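Sensor protein kinase WalK (Staphylococcus aureus, PDB 4YWZ) is an essential membrane sensor histidine kinase whose extracellular receptor domain, of the Cache class, probably senses a signal that controls phosphotransfer to its partner WalR. Local coordinates at residues T20-Q25 and S51-M56; I59-F64 and Q77-L82; D89-K94 and Q100-L105; H104-D109 and D115-Y120. The protein carries 1 engineered substitution. All blocks are in the same frame, centred on the assembly; numbering follows the deposited sequence.

Contact 1 (T20-Q25 and S51-M56); sequences TQYAKQ and SEYANM. Engineered in segment 51-56: Met56 (natural residue Arg).
Tyr22 of the long helix 7-37 meets Met56, which follows helix 46-54 in the chain, in a Met-aromatic contact. Met56 is an engineered residue, arginine in the natural sequence, and is present as selenomethionine. Its CB points toward the long helix; from there CG lies anti to the backbone N (chi1 159°) and the chain runs on extended, which carries the selenium over one face of the Tyr22 ring. SE stands 3.8 Å from the centroid of the Tyr22 ring, displaced toward the rim, with Tyr22 CD2 its nearest atom at 3.4 Å. The terminal CE follows the same rim, lying 3.6 Å from CE2 of Tyr22. The two helices pack side by side on one face of the sheet of a Cache-type receptor domain, and Leu11 of the second subunit also packs on Tyr22. From helix 46-54, Tyr53 packs against helix 7-37 beside Tyr22 and Gln25. Its CE1 approaches the Tyr22 ring near the ring plane, 4.2 Å from Tyr22 CD1, and lies 3.3 Å from the backbone O of Tyr22. Farther out, Tyr53 OH rests against the aliphatic part of Gln25, 3.5 Å from Gln25 CG, while the bend of Gln25 at chi2 turns its amide away from helix 46-54.

Contact 2 (I59-F64 and Q77-L82); sequences IGEIRF and QSNRSL
Glu61 reaches from strand 59-66 toward Asn79 in the loop that follows strand 71-74. Just before it, Gly60 shares with Glu61 the same opposing residue, Glu137 of the neighbouring strand 129-138, and this pair forms a classic beta bulge. The Glu61 side chain is fully stretched, with CG anti to the backbone N (chi1 -171°), and delivers its carboxylate to the loop. Asn79 ND2 donates to Glu61 OE2 over 3.0 Å in a nearly straight bond that lies in the amide plane of Asn79 but comes from above the carboxylate plane. Arg63 NE reaches Glu61 OE2 from the opposite face of the carboxylate at 2.9 Å. Thr74 OG1 is a further hydrogen-bond partner of OE2. Such a set of donors would be expected to stabilise the negative charge of Glu61. The arrangement links the second-outermost strand of the antiparallel sheet to the segment leading toward helix 90-98. Two residues on, Arg63 grips Glu61 side-on in a salt bridge: besides the NE bond, its NH2 donates to Glu61 OE1 at 2.9 Å, somewhat tilted from the guanidinium plane. With two nitrogens engaged, the guanidinium is fixed in rotation and offers a flat face to Leu82. The methyl CD1 of Leu82 sits over the centre of that face, 3.6 Å from Arg63 CZ, and Leu82 itself also packs on Ile71.

Contact 3 (D89-K94 and Q100-L105); sequences DSSVQK and QSNDHL
A mainly polar helix-to-strand contact at the domain surface joins the first turn of helix 90-98 to the beginning of the outer strand 102-109. The two short segments run nearly antiparallel, their axes inclined at 164° and 9.0 Å apart at closest approach. Asn102 and Ser91 form its middle. Asn102 ND2 donates to the backbone O of Ser91 at 3.0 Å; the oxygen lies in the plane of the Asn102 amide, whereas the donor is tilted from the carbonyl plane of Ser91. The amide reaches this position because CG of Asn102 is tucked between its own backbone N and carbonyl carbon (chi1 66°). Its other end, OD1, lies 3.6 Å from Ser91 CB and accepts from Asn121 of strand 114-126, so both ends of the amide are engaged. Lys94, one turn later, lays its aliphatic base beside the amide, with CB 4.0 Å from Asn102 ND2. On the other flank Ser91 OG approaches the edge of the His104 ring, 3.3 Å from CE1. That hydroxyl donates to Asp89 OD1 over 2.6 Å, on the syn side of the carboxylate, and is hydrogen-bonded to Asn121 ND2 as well. Asp89 OD1 also accepts from Val92 N at 3.0 Å, from above the carboxylate plane, and more weakly from Ser91 N. The serine that touches the strand is thus positioned by the residue capping its helix, and the Asp89 side chain accepting from the amides of Ser91 and Val92 is the classical aspartate N-cap.

Contact 4 (H104-D109 and D115-Y120); sequences HLILKD and DRVWVY
Ile106 packs against Val117 and Val119 on one face of a beta hairpin. Its CG1 lies 3.7 Å from Val117 CB, the two side chains running side by side, and its CD1 reaches diagonally to Val119 CG2 at 3.8 Å. The ethyl branch leaves from between the backbone N and the carbonyl carbon (chi1 63°), which brings it against both valines. Farther along this face the His104 ring lies flat against Val119 in a CH-pi contact, with Val119 CB 4.1 Å from the ring centroid. On the other face Leu105 CD2 meets the edge of the Trp118 ring, 4.0 Å from CD1, and Leu107 CD2 packs 3.6 Å from Arg116 CG. Three reciprocal pairs of backbone hydrogen bonds join the antiparallel strands, at His104-Val119, Ile106-Val117 and Lys108-Asp115; the last pair, nearest the turn, includes Asp115 N to Lys108 O at 2.8 Å. The Lys108 chain leads away from the partner strand to a salt bridge with Glu137, while Trp118 NE1 hydrogen-bonds to Asp103 OD2. Strand 102-109 is the outermost of the sheet within the chain, and strand 114-126 passes the hydrogen bonding on to strand 129-138. Arg116 makes a cation-pi contact with Tyr144 of helix 141-149, where Leu105 also packs, and Trp118 lies against Lys16 and Ile19 of helix 7-37.

Contacts 2, 3 and 4 each use a strand of the antiparallel sheet, and contact 1 joins two helices packed on it. Contacts 3 and 4 share His104 and Leu105 on strand 102-109, their centres about 12 Å apart; Asp103 OD2 and Trp118 NE1, 2.9 Å apart, probably form a hydrogen bond between them. Contact 1 lies about 18 Å from each of these between centres, yet touches contact 4 where Ala23 CB packs 3.7 Å from Tyr120 CE2. It also meets contact 2 through Tyr53 CB and Ile62 CD1 at 3.8 Å. Contacts 2 and 3, about 17 Å apart between centres, do not touch, their nearest atoms being about 6 Å apart. Glu137 links contacts 2 and 4, pairing with Gly60 and Glu61 through its backbone and with Lys108 through its carboxylate.

Contact 1 (T20-Q25 and S51-M56)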
loop_
_atom_site.group_PDB
_atom_site.type_symbol
_atom_site.label_atom_id
_atom_site.label_comp_id
_atom_site.label_asym_id
_atom_site.label_seq_id
_atom_site.Cartn_x
_atom_site.Cartn_y
_atom_site.Cartn_z
ATOM N N THR A 20 5.754 -0.796 9.160
ATOM C CA THR A 20 6.071 -0.766 10.607
ATOM C C THR A 20 4.888 -1.182 11.509
ATOM O O THR A 20 5.076 -1.867 12.527
ATOM C CB THR A 20 6.609 0.569 11.099
ATOM O OG1 THR A 20 5.622 1.569 11.002
ATOM C CG2 THR A 20 7.753 1.059 10.268
ATOM N N GLN A 21 3.662 -0.767 11.143
ATOM C CA GLN A 21 2.490 -1.145 11.939
ATOM C C GLN A 21 2.257 -2.665 11.767
ATOM O O GLN A 21 1.916 -3.356 12.736
ATOM C CB GLN A 21 1.300 -0.283 11.527
ATOM C CG GLN A 21 1.415 1.136 11.947
ATOM C CD GLN A 21 0.297 2.022 11.419
ATOM O OE1 GLN A 21 -0.173 1.784 10.351
ATOM N NE2 GLN A 21 -0.083 3.051 12.161
ATOM N N TYR A 22 2.387 -3.246 10.535
ATOM C CA TYR A 22 2.294 -4.690 10.389
ATOM C C TYR A 22 3.373 -5.418 11.217
ATOM O O TYR A 22 3.120 -6.477 11.877
ATOM C CB TYR A 22 2.414 -5.137 8.943
ATOM C CG TYR A 22 1.105 -5.203 8.218
ATOM C CD1 TYR A 22 0.207 -6.239 8.440
ATOM C CD2 TYR A 22 0.796 -4.269 7.197
ATOM C CE1 TYR A 22 -1.077 -6.258 7.791
ATOM C CE2 TYR A 22 -0.420 -4.321 6.510
ATOM C CZ TYR A 22 -1.359 -5.325 6.799
ATOM O OH TYR A 22 -2.603 -5.347 6.089
ATOM N N ALA A 23 4.622 -4.905 11.120
ATOM C CA ALA A 23 5.729 -5.605 11.737
ATOM C C ALA A 23 5.524 -5.615 13.286
ATOM O O ALA A 23 5.903 -6.546 13.924
ATOM C CB ALA A 23 7.022 -4.905 11.418
ATOM N N LYS A 24 4.982 -4.548 13.817
ATOM C CA LYS A 24 4.751 -4.440 15.282
ATOM C C LYS A 24 3.784 -5.529 15.693
ATOM O O LYS A 24 3.941 -6.170 16.705
ATOM C CB LYS A 24 4.239 -3.089 15.690
ATOM C CG LYS A 24 4.046 -2.975 17.228
ATOM C CD LYS A 24 5.219 -3.454 18.076
ATOM C CE LYS A 24 5.047 -3.017 19.554
ATOM N NZ LYS A 24 6.320 -3.373 20.236
ATOM N N GLN A 25 2.734 -5.743 14.936
ATOM C CA GLN A 25 1.819 -6.767 15.303
ATOM C C GLN A 25 2.408 -8.160 15.177
ATOM O O GLN A 25 2.121 -9.034 15.990
ATOM C CB GLN A 25 0.475 -6.572 14.462
ATOM C CG GLN A 25 -0.641 -7.373 15.084
ATOM C CD GLN A 25 -1.083 -6.804 16.382
ATOM O OE1 GLN A 25 -1.180 -5.587 16.521
ATOM N NE2 GLN A 25 -1.146 -7.649 17.385
ATOM N N SER A 51 5.200 -16.387 7.701
ATOM C CA SER A 51 4.560 -16.619 6.362
ATOM C C SER A 51 3.244 -15.908 6.120
ATOM O O SER A 51 3.037 -15.399 4.972
ATOM C CB SER A 51 4.398 -18.126 6.178
ATOM O OG SER A 51 5.696 -18.652 5.908
ATOM N N GLU A 52 2.373 -15.813 7.136
ATOM C CA GLU A 52 1.116 -15.066 7.031
ATOM C C GLU A 52 1.385 -13.636 6.723
ATOM O O GLU A 52 0.755 -13.012 5.879
ATOM C CB GLU A 52 0.353 -15.116 8.323
ATOM C CG GLU A 52 -0.292 -16.456 8.605
ATOM C CD GLU A 52 -0.909 -16.550 9.999
ATOM O OE1 GLU A 52 -0.815 -15.602 10.811
ATOM O OE2 GLU A 52 -1.563 -17.582 10.252
ATOM N N TYR A 53 2.319 -13.027 7.468
ATOM C CA TYR A 53 2.652 -11.674 7.261
ATOM C C TYR A 53 3.293 -11.336 5.880
ATOM O O TYR A 53 3.055 -10.191 5.345
ATOM C CB TYR A 53 3.495 -11.122 8.469
ATOM C CG TYR A 53 2.638 -10.816 9.684
ATOM C CD1 TYR A 53 2.335 -9.532 10.013
ATOM C CD2 TYR A 53 2.171 -11.802 10.487
ATOM C CE1 TYR A 53 1.504 -9.219 11.097
ATOM C CE2 TYR A 53 1.339 -11.501 11.550
ATOM C CZ TYR A 53 1.079 -10.218 11.860
ATOM O OH TYR A 53 0.296 -9.941 12.959
ATOM N N ALA A 54 4.103 -12.264 5.401
ATOM C CA ALA A 54 4.874 -12.023 4.188
ATOM C C ALA A 54 3.968 -12.141 2.973
ATOM O O ALA A 54 4.375 -11.750 1.881
ATOM C CB ALA A 54 6.060 -12.962 4.050
ATOM N N ASN A 55 2.762 -12.608 3.185
ATOM C CA ASN A 55 1.787 -12.633 2.059
ATOM C C ASN A 55 1.430 -11.263 1.581
ATOM O O ASN A 55 0.897 -11.111 0.476
ATOM C CB ASN A 55 0.497 -13.294 2.536
ATOM C CG ASN A 55 -0.328 -13.788 1.398
ATOM O OD1 ASN A 55 -1.442 -13.299 1.159
ATOM N ND2 ASN A 55 0.231 -14.759 0.653
HETATM N N MSE A 56 1.628 -10.229 2.406
HETATM C CA MSE A 56 1.297 -8.901 2.003
HETATM C C MSE A 56 2.106 -8.602 0.733
HETATM O O MSE A 56 3.278 -9.025 0.597
HETATM C CB MSE A 56 1.595 -7.981 3.170
HETATM C CG MSE A 56 1.786 -6.551 2.845
HETATM SE SE MSE A 56 2.287 -5.906 4.633
HETATM C CE MSE A 56 2.119 -4.170 3.906
#

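Contact 2 (I59-F64 and Q77-L82)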
loop_
_atom_site.group_PDB
_atom_site.type_symbol
_atom_site.label_atom_id
_atom_site.label_comp_id
_atom_site.label_asym_id
_atom_site.label_seq_id
_atom_site.Cartn_x
_atom_site.Cartn_y
_atom_site.Cartn_z
ATOM N N ILE A 59 5.677 -6.873 1.066
ATOM C CA ILE A 59 6.815 -7.536 1.736
ATOM C C ILE A 59 7.459 -8.546 0.807
ATOM O O ILE A 59 6.779 -9.452 0.217
ATOM C CB ILE A 59 6.343 -8.155 3.035
ATOM C CG1 ILE A 59 6.086 -6.996 4.015
ATOM C CG2 ILE A 59 7.453 -9.112 3.576
ATOM C CD1 ILE A 59 5.724 -7.375 5.400
ATOM N N GLY A 60 8.777 -8.415 0.616
ATOM C CA GLY A 60 9.604 -9.348 -0.139
ATOM C C GLY A 60 9.945 -10.617 0.626
ATOM O O GLY A 60 9.676 -11.726 0.199
ATOM N N GLU A 61 10.520 -10.435 1.810
ATOM C CA GLU A 61 10.952 -11.540 2.668
ATOM C C GLU A 61 10.966 -11.088 4.123
ATOM O O GLU A 61 11.184 -9.922 4.371
ATOM C CB GLU A 61 12.351 -11.886 2.328
ATOM C CG GLU A 61 12.865 -13.185 3.000
ATOM C CD GLU A 61 14.318 -13.551 2.631
ATOM O OE1 GLU A 61 15.007 -12.839 1.878
ATOM O OE2 GLU A 61 14.817 -14.528 3.204
ATOM N N ILE A 62 10.619 -12.001 5.026
ATOM C CA ILE A 62 10.790 -11.771 6.450
ATOM C C ILE A 62 11.724 -12.876 6.906
ATOM O O ILE A 62 11.536 -14.076 6.566
ATOM C CB ILE A 62 9.485 -11.802 7.234
ATOM C CG1 ILE A 62 8.435 -10.863 6.621
ATOM C CG2 ILE A 62 9.804 -11.492 8.705
ATOM C CD1 ILE A 62 7.072 -10.891 7.328
ATOM N N ARG A 63 12.721 -12.542 7.799
ATOM C CA ARG A 63 13.538 -13.545 8.492
ATOM C C ARG A 63 13.379 -13.299 10.003
ATOM O O ARG A 63 13.197 -12.176 10.451
ATOM C CB ARG A 63 14.977 -13.445 8.163
ATOM C CG ARG A 63 15.269 -13.495 6.637
ATOM C CD ARG A 63 16.705 -13.276 6.243
ATOM N NE ARG A 63 16.830 -13.247 4.786
ATOM C CZ ARG A 63 17.837 -12.674 4.131
ATOM N NH1 ARG A 63 18.920 -12.190 4.802
ATOM N NH2 ARG A 63 17.789 -12.627 2.795
ATOM N N PHE A 64 13.444 -14.370 10.763
ATOM C CA PHE A 64 13.612 -14.322 12.212
ATOM C C PHE A 64 14.998 -14.858 12.566
ATOM O O PHE A 64 15.430 -15.892 12.123
ATOM C CB PHE A 64 12.511 -15.089 12.959
ATOM C CG PHE A 64 12.694 -15.054 14.472
ATOM C CD1 PHE A 64 12.374 -13.952 15.183
ATOM C CD2 PHE A 64 13.359 -16.143 15.126
ATOM C CE1 PHE A 64 12.636 -13.865 16.577
ATOM C CE2 PHE A 64 13.636 -16.026 16.508
ATOM C CZ PHE A 64 13.227 -14.915 17.199
ATOM N N GLN A 77 11.346 -19.490 0.202
ATOM C CA GLN A 77 11.779 -20.900 -0.000
ATOM C C GLN A 77 13.150 -21.001 -0.697
ATOM O O GLN A 77 13.998 -21.819 -0.339
ATOM C CB GLN A 77 10.647 -21.643 -0.750
ATOM C CG GLN A 77 10.922 -23.091 -1.108
ATOM C CD GLN A 77 10.637 -23.364 -2.587
ATOM O OE1 GLN A 77 11.487 -23.123 -3.462
ATOM N NE2 GLN A 77 9.429 -23.851 -2.876
ATOM N N SER A 78 13.439 -20.106 -1.644
ATOM C CA SER A 78 14.719 -20.077 -2.347
ATOM C C SER A 78 15.898 -19.684 -1.467
ATOM O O SER A 78 17.009 -19.851 -1.881
ATOM C CB SER A 78 14.636 -19.130 -3.579
ATOM O OG SER A 78 14.398 -17.741 -3.222
ATOM N N ASN A 79 15.642 -19.209 -0.225
ATOM C CA ASN A 79 16.659 -18.869 0.737
ATOM C C ASN A 79 16.709 -19.830 1.903
ATOM O O ASN A 79 17.360 -19.550 2.932
ATOM C CB ASN A 79 16.341 -17.489 1.312
ATOM C CG ASN A 79 16.864 -16.384 0.450
ATOM O OD1 ASN A 79 17.670 -16.604 -0.467
ATOM N ND2 ASN A 79 16.365 -15.187 0.695
ATOM N N ARG A 80 16.103 -21.021 1.743
ATOM C CA ARG A 80 16.216 -22.032 2.785
ATOM C C ARG A 80 17.680 -22.407 3.156
ATOM O O ARG A 80 17.935 -22.816 4.329
ATOM C CB ARG A 80 15.299 -23.253 2.467
ATOM C CG ARG A 80 16.013 -24.544 2.054
ATOM C CD ARG A 80 15.028 -25.626 1.556
ATOM N NE ARG A 80 14.319 -25.192 0.337
ATOM C CZ ARG A 80 14.873 -25.064 -0.876
ATOM N NH1 ARG A 80 16.155 -25.358 -1.076
ATOM N NH2 ARG A 80 14.139 -24.642 -1.904
ATOM N N SER A 81 18.642 -22.245 2.247
ATOM C CA SER A 81 20.039 -22.444 2.618
ATOM C C SER A 81 20.593 -21.487 3.724
ATOM O O SER A 81 21.567 -21.818 4.404
ATOM C CB SER A 81 20.939 -22.431 1.412
ATOM O OG SER A 81 20.974 -21.185 0.760
ATOM N N LEU A 82 19.965 -20.304 3.922
ATOM C CA LEU A 82 20.397 -19.406 4.977
ATOM C C LEU A 82 20.106 -19.921 6.365
ATOM O O LEU A 82 20.731 -19.435 7.322
ATOM C CB LEU A 82 19.736 -18.036 4.833
ATOM C CG LEU A 82 19.977 -17.266 3.520
ATOM C CD1 LEU A 82 19.234 -15.958 3.605
ATOM C CD2 LEU A 82 21.480 -17.092 3.283
#

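Contact 3 (D89-K94 and Q100-L105)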
loop_
_atom_site.group_PDB
_atom_site.type_symbol
_atom_site.label_atom_id
_atom_site.label_comp_id
_atom_site.label_asym_id
_atom_site.label_seq_id
_atom_site.Cartn_x
_atom_site.Cartn_y
_atom_site.Cartn_z
ATOM N N ASP A 89 25.150 -9.278 9.696
ATOM C CA ASP A 89 24.430 -8.063 9.280
ATOM C C ASP A 89 24.510 -7.066 10.422
ATOM O O ASP A 89 24.012 -7.310 11.528
ATOM C CB ASP A 89 23.033 -8.421 8.882
ATOM C CG ASP A 89 22.214 -7.264 8.422
ATOM O OD1 ASP A 89 22.141 -6.208 9.099
ATOM O OD2 ASP A 89 21.583 -7.417 7.312
ATOM N N SER A 90 25.155 -5.924 10.134
ATOM C CA SER A 90 25.361 -4.910 11.155
ATOM C C SER A 90 24.059 -4.234 11.660
ATOM O O SER A 90 23.970 -3.838 12.807
ATOM C CB SER A 90 26.207 -3.736 10.551
ATOM O OG SER A 90 27.501 -4.275 10.548
ATOM N N SER A 91 23.085 -4.138 10.763
ATOM C CA SER A 91 21.812 -3.508 11.164
ATOM C C SER A 91 21.050 -4.420 12.104
ATOM O O SER A 91 20.452 -4.003 13.094
ATOM C CB SER A 91 20.946 -3.117 9.936
ATOM O OG SER A 91 20.405 -4.225 9.225
ATOM N N VAL A 92 21.156 -5.712 11.866
ATOM C CA VAL A 92 20.538 -6.732 12.751
ATOM C C VAL A 92 21.234 -6.671 14.130
ATOM O O VAL A 92 20.587 -6.682 15.180
ATOM C CB VAL A 92 20.616 -8.136 12.174
ATOM C CG1 VAL A 92 20.258 -9.270 13.156
ATOM C CG2 VAL A 92 19.747 -8.236 10.916
ATOM N N GLN A 93 22.572 -6.643 14.117
ATOM C CA GLN A 93 23.378 -6.530 15.367
ATOM C C GLN A 93 22.952 -5.307 16.161
ATOM O O GLN A 93 22.839 -5.421 17.407
ATOM C CB GLN A 93 24.876 -6.492 15.044
ATOM C CG GLN A 93 25.435 -7.762 14.428
ATOM C CD GLN A 93 26.837 -7.738 13.691
ATOM O OE1 GLN A 93 27.280 -6.756 13.157
ATOM N NE2 GLN A 93 27.431 -8.890 13.597
ATOM N N LYS A 94 22.753 -4.173 15.463
ATOM C CA LYS A 94 22.353 -2.938 16.095
ATOM C C LYS A 94 20.987 -3.142 16.824
ATOM O O LYS A 94 20.779 -2.808 17.981
ATOM C CB LYS A 94 22.425 -1.746 15.225
ATOM C CG LYS A 94 22.028 -0.468 15.860
ATOM C CD LYS A 94 22.162 0.694 14.873
ATOM C CE LYS A 94 21.978 1.991 15.588
ATOM N NZ LYS A 94 21.559 3.106 14.715
ATOM N N GLN A 100 16.150 -1.638 19.804
ATOM C CA GLN A 100 15.437 -0.636 19.116
ATOM C C GLN A 100 15.312 -1.036 17.633
ATOM O O GLN A 100 16.260 -1.591 17.080
ATOM C CB GLN A 100 16.146 0.702 19.197
ATOM C CG GLN A 100 16.243 1.275 20.643
ATOM C CD GLN A 100 17.145 2.513 20.730
ATOM O OE1 GLN A 100 17.794 2.961 19.749
ATOM N NE2 GLN A 100 17.183 3.084 21.925
ATOM N N SER A 101 14.202 -0.614 17.029
ATOM C CA SER A 101 14.063 -0.824 15.570
ATOM C C SER A 101 15.044 0.062 14.854
ATOM O O SER A 101 15.537 1.142 15.308
ATOM C CB SER A 101 12.678 -0.385 15.158
ATOM O OG SER A 101 11.770 -1.273 15.754
ATOM N N ASN A 102 15.316 -0.299 13.571
ATOM C CA ASN A 102 16.119 0.479 12.686
ATOM C C ASN A 102 15.763 0.222 11.239
ATOM O O ASN A 102 15.015 -0.702 10.998
ATOM C CB ASN A 102 17.642 0.361 12.921
ATOM C CG ASN A 102 18.190 -1.004 12.629
ATOM O OD1 ASN A 102 18.062 -1.543 11.497
ATOM N ND2 ASN A 102 18.817 -1.595 13.621
ATOM N N ASP A 103 16.229 1.094 10.359
ATOM C CA ASP A 103 15.899 0.926 8.887
ATOM C C ASP A 103 16.929 1.531 7.999
ATOM O O ASP A 103 17.614 2.506 8.383
ATOM C CB ASP A 103 14.515 1.515 8.502
ATOM C CG ASP A 103 14.486 3.012 8.499
ATOM O OD1 ASP A 103 14.338 3.601 9.616
ATOM O OD2 ASP A 103 14.663 3.660 7.465
ATOM N N HIS A 104 17.062 0.991 6.799
ATOM C CA HIS A 104 17.894 1.630 5.763
ATOM C C HIS A 104 17.496 1.134 4.389
ATOM O O HIS A 104 16.817 0.114 4.271
ATOM C CB HIS A 104 19.381 1.322 6.029
ATOM C CG HIS A 104 19.781 -0.106 5.942
ATOM N ND1 HIS A 104 19.559 -1.013 6.960
ATOM C CD2 HIS A 104 20.445 -0.781 4.986
ATOM C CE1 HIS A 104 20.009 -2.209 6.595
ATOM N NE2 HIS A 104 20.546 -2.094 5.398
ATOM N N LEU A 105 17.959 1.861 3.366
ATOM C CA LEU A 105 17.685 1.473 1.987
ATOM C C LEU A 105 18.838 0.687 1.416
ATOM O O LEU A 105 20.063 0.905 1.799
ATOM C CB LEU A 105 17.485 2.719 1.156
ATOM C CG LEU A 105 16.254 3.534 1.167
ATOM C CD1 LEU A 105 16.479 4.779 0.260
ATOM C CD2 LEU A 105 15.079 2.702 0.571
#

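Contact 4 (H104-D109 and D115-Y120)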
loop_
_atom_site.group_PDB
_atom_site.type_symbol
_atom_site.label_atom_id
_atom_site.label_comp_id
_atom_site.label_asym_id
_atom_site.label_seq_id
_atom_site.Cartn_x
_atom_site.Cartn_y
_atom_site.Cartn_z
ATOM N N HIS A 104 17.062 0.991 6.799
ATOM C CA HIS A 104 17.894 1.630 5.763
ATOM C C HIS A 104 17.496 1.134 4.389
ATOM O O HIS A 104 16.817 0.114 4.271
ATOM C CB HIS A 104 19.381 1.322 6.029
ATOM C CG HIS A 104 19.781 -0.106 5.942
ATOM N ND1 HIS A 104 19.559 -1.013 6.960
ATOM C CD2 HIS A 104 20.445 -0.781 4.986
ATOM C CE1 HIS A 104 20.009 -2.209 6.595
ATOM N NE2 HIS A 104 20.546 -2.094 5.398
ATOM N N LEU A 105 17.959 1.861 3.366
ATOM C CA LEU A 105 17.685 1.473 1.987
ATOM C C LEU A 105 18.838 0.687 1.416
ATOM O O LEU A 105 20.063 0.905 1.799
ATOM C CB LEU A 105 17.485 2.719 1.156
ATOM C CG LEU A 105 16.254 3.534 1.167
ATOM C CD1 LEU A 105 16.479 4.779 0.260
ATOM C CD2 LEU A 105 15.079 2.702 0.571
ATOM N N ILE A 106 18.564 -0.304 0.572
ATOM C CA ILE A 106 19.595 -1.123 -0.077
ATOM C C ILE A 106 19.210 -1.136 -1.595
ATOM O O ILE A 106 18.119 -0.715 -1.937
ATOM C CB ILE A 106 19.802 -2.542 0.400
ATOM C CG1 ILE A 106 18.600 -3.479 0.218
ATOM C CG2 ILE A 106 20.202 -2.548 1.909
ATOM C CD1 ILE A 106 18.699 -4.893 0.623
ATOM N N LEU A 107 20.222 -1.513 -2.362
ATOM C CA LEU A 107 20.032 -1.982 -3.793
ATOM C C LEU A 107 20.279 -3.383 -3.868
ATOM O O LEU A 107 21.335 -3.881 -3.470
ATOM C CB LEU A 107 20.980 -1.187 -4.712
ATOM C CG LEU A 107 20.719 0.299 -4.791
ATOM C CD1 LEU A 107 21.967 0.889 -5.534
ATOM C CD2 LEU A 107 19.497 0.736 -5.517
ATOM N N LYS A 108 19.311 -4.154 -4.430
ATOM C CA LYS A 108 19.431 -5.553 -4.476
ATOM C C LYS A 108 18.831 -6.060 -5.795
ATOM O O LYS A 108 17.756 -5.590 -6.188
ATOM C CB LYS A 108 18.714 -6.183 -3.311
ATOM C CG LYS A 108 18.751 -7.639 -3.254
ATOM C CD LYS A 108 18.570 -8.133 -1.792
ATOM C CE LYS A 108 18.494 -9.604 -1.637
ATOM N NZ LYS A 108 18.530 -10.088 -0.220
ATOM N N ASP A 109 19.597 -6.963 -6.401
ATOM C CA ASP A 109 19.147 -7.566 -7.712
ATOM C C ASP A 109 18.633 -8.905 -7.451
ATOM O O ASP A 109 19.311 -9.853 -7.056
ATOM C CB ASP A 109 20.297 -7.458 -8.732
ATOM C CG ASP A 109 19.960 -8.021 -10.098
ATOM O OD1 ASP A 109 18.865 -8.514 -10.260
ATOM O OD2 ASP A 109 20.886 -8.008 -10.943
ATOM N N ASP A 115 17.253 -3.252 -7.600
ATOM C CA ASP A 115 16.072 -2.578 -7.231
ATOM C C ASP A 115 16.313 -1.915 -5.816
ATOM O O ASP A 115 16.954 -2.542 -4.989
ATOM C CB ASP A 115 14.933 -3.614 -6.946
ATOM C CG ASP A 115 14.405 -4.327 -8.205
ATOM O OD1 ASP A 115 14.531 -3.651 -9.269
ATOM O OD2 ASP A 115 14.046 -5.575 -8.064
ATOM N N ARG A 116 15.782 -0.744 -5.620
ATOM C CA ARG A 116 15.680 -0.128 -4.238
ATOM C C ARG A 116 14.763 -0.918 -3.318
ATOM O O ARG A 116 13.646 -1.221 -3.652
ATOM C CB ARG A 116 15.206 1.287 -4.259
ATOM C CG ARG A 116 16.394 2.228 -4.388
ATOM C CD ARG A 116 16.012 3.684 -4.435
ATOM N NE ARG A 116 15.408 3.884 -5.705
ATOM C CZ ARG A 116 15.304 5.041 -6.335
ATOM N NH1 ARG A 116 15.783 6.153 -5.804
ATOM N NH2 ARG A 116 14.653 5.046 -7.501
ATOM N N VAL A 117 15.278 -1.300 -2.120
ATOM C CA VAL A 117 14.558 -2.123 -1.159
ATOM C C VAL A 117 14.706 -1.507 0.223
ATOM O O VAL A 117 15.737 -1.003 0.552
ATOM C CB VAL A 117 15.135 -3.546 -1.129
ATOM C CG1 VAL A 117 14.558 -4.345 0.037
ATOM C CG2 VAL A 117 14.775 -4.253 -2.455
ATOM N N TRP A 118 13.664 -1.468 0.994
ATOM C CA TRP A 118 13.707 -0.864 2.283
ATOM C C TRP A 118 13.820 -2.000 3.272
ATOM O O TRP A 118 12.961 -2.900 3.367
ATOM C CB TRP A 118 12.459 -0.016 2.586
ATOM C CG TRP A 118 12.529 0.788 3.821
ATOM C CD1 TRP A 118 13.475 1.687 4.129
ATOM C CD2 TRP A 118 11.611 0.778 4.946
ATOM N NE1 TRP A 118 13.223 2.269 5.391
ATOM C CE2 TRP A 118 12.103 1.711 5.908
ATOM C CE3 TRP A 118 10.478 0.043 5.256
ATOM C CZ2 TRP A 118 11.439 1.964 7.112
ATOM C CZ3 TRP A 118 9.854 0.253 6.484
ATOM C CH2 TRP A 118 10.356 1.196 7.388
ATOM N N VAL A 119 14.849 -1.932 4.134
ATOM C CA VAL A 119 15.122 -2.964 5.121
ATOM C C VAL A 119 14.752 -2.369 6.490
ATOM O O VAL A 119 15.131 -1.236 6.853
ATOM C CB VAL A 119 16.625 -3.337 5.219
ATOM C CG1 VAL A 119 16.961 -4.184 6.473
ATOM C CG2 VAL A 119 17.077 -3.963 3.903
ATOM N N TYR A 120 13.860 -3.092 7.183
ATOM C CA TYR A 120 13.360 -2.720 8.548
ATOM C C TYR A 120 13.661 -3.892 9.446
ATOM O O TYR A 120 13.311 -5.050 9.217
ATOM C CB TYR A 120 11.884 -2.419 8.471
ATOM C CG TYR A 120 11.271 -2.046 9.805
ATOM C CD1 TYR A 120 11.539 -0.817 10.307
ATOM C CD2 TYR A 120 10.460 -2.910 10.478
ATOM C CE1 TYR A 120 11.002 -0.409 11.545
ATOM C CE2 TYR A 120 9.898 -2.560 11.691
ATOM C CZ TYR A 120 10.224 -1.341 12.210
ATOM O OH TYR A 120 9.662 -0.915 13.459
#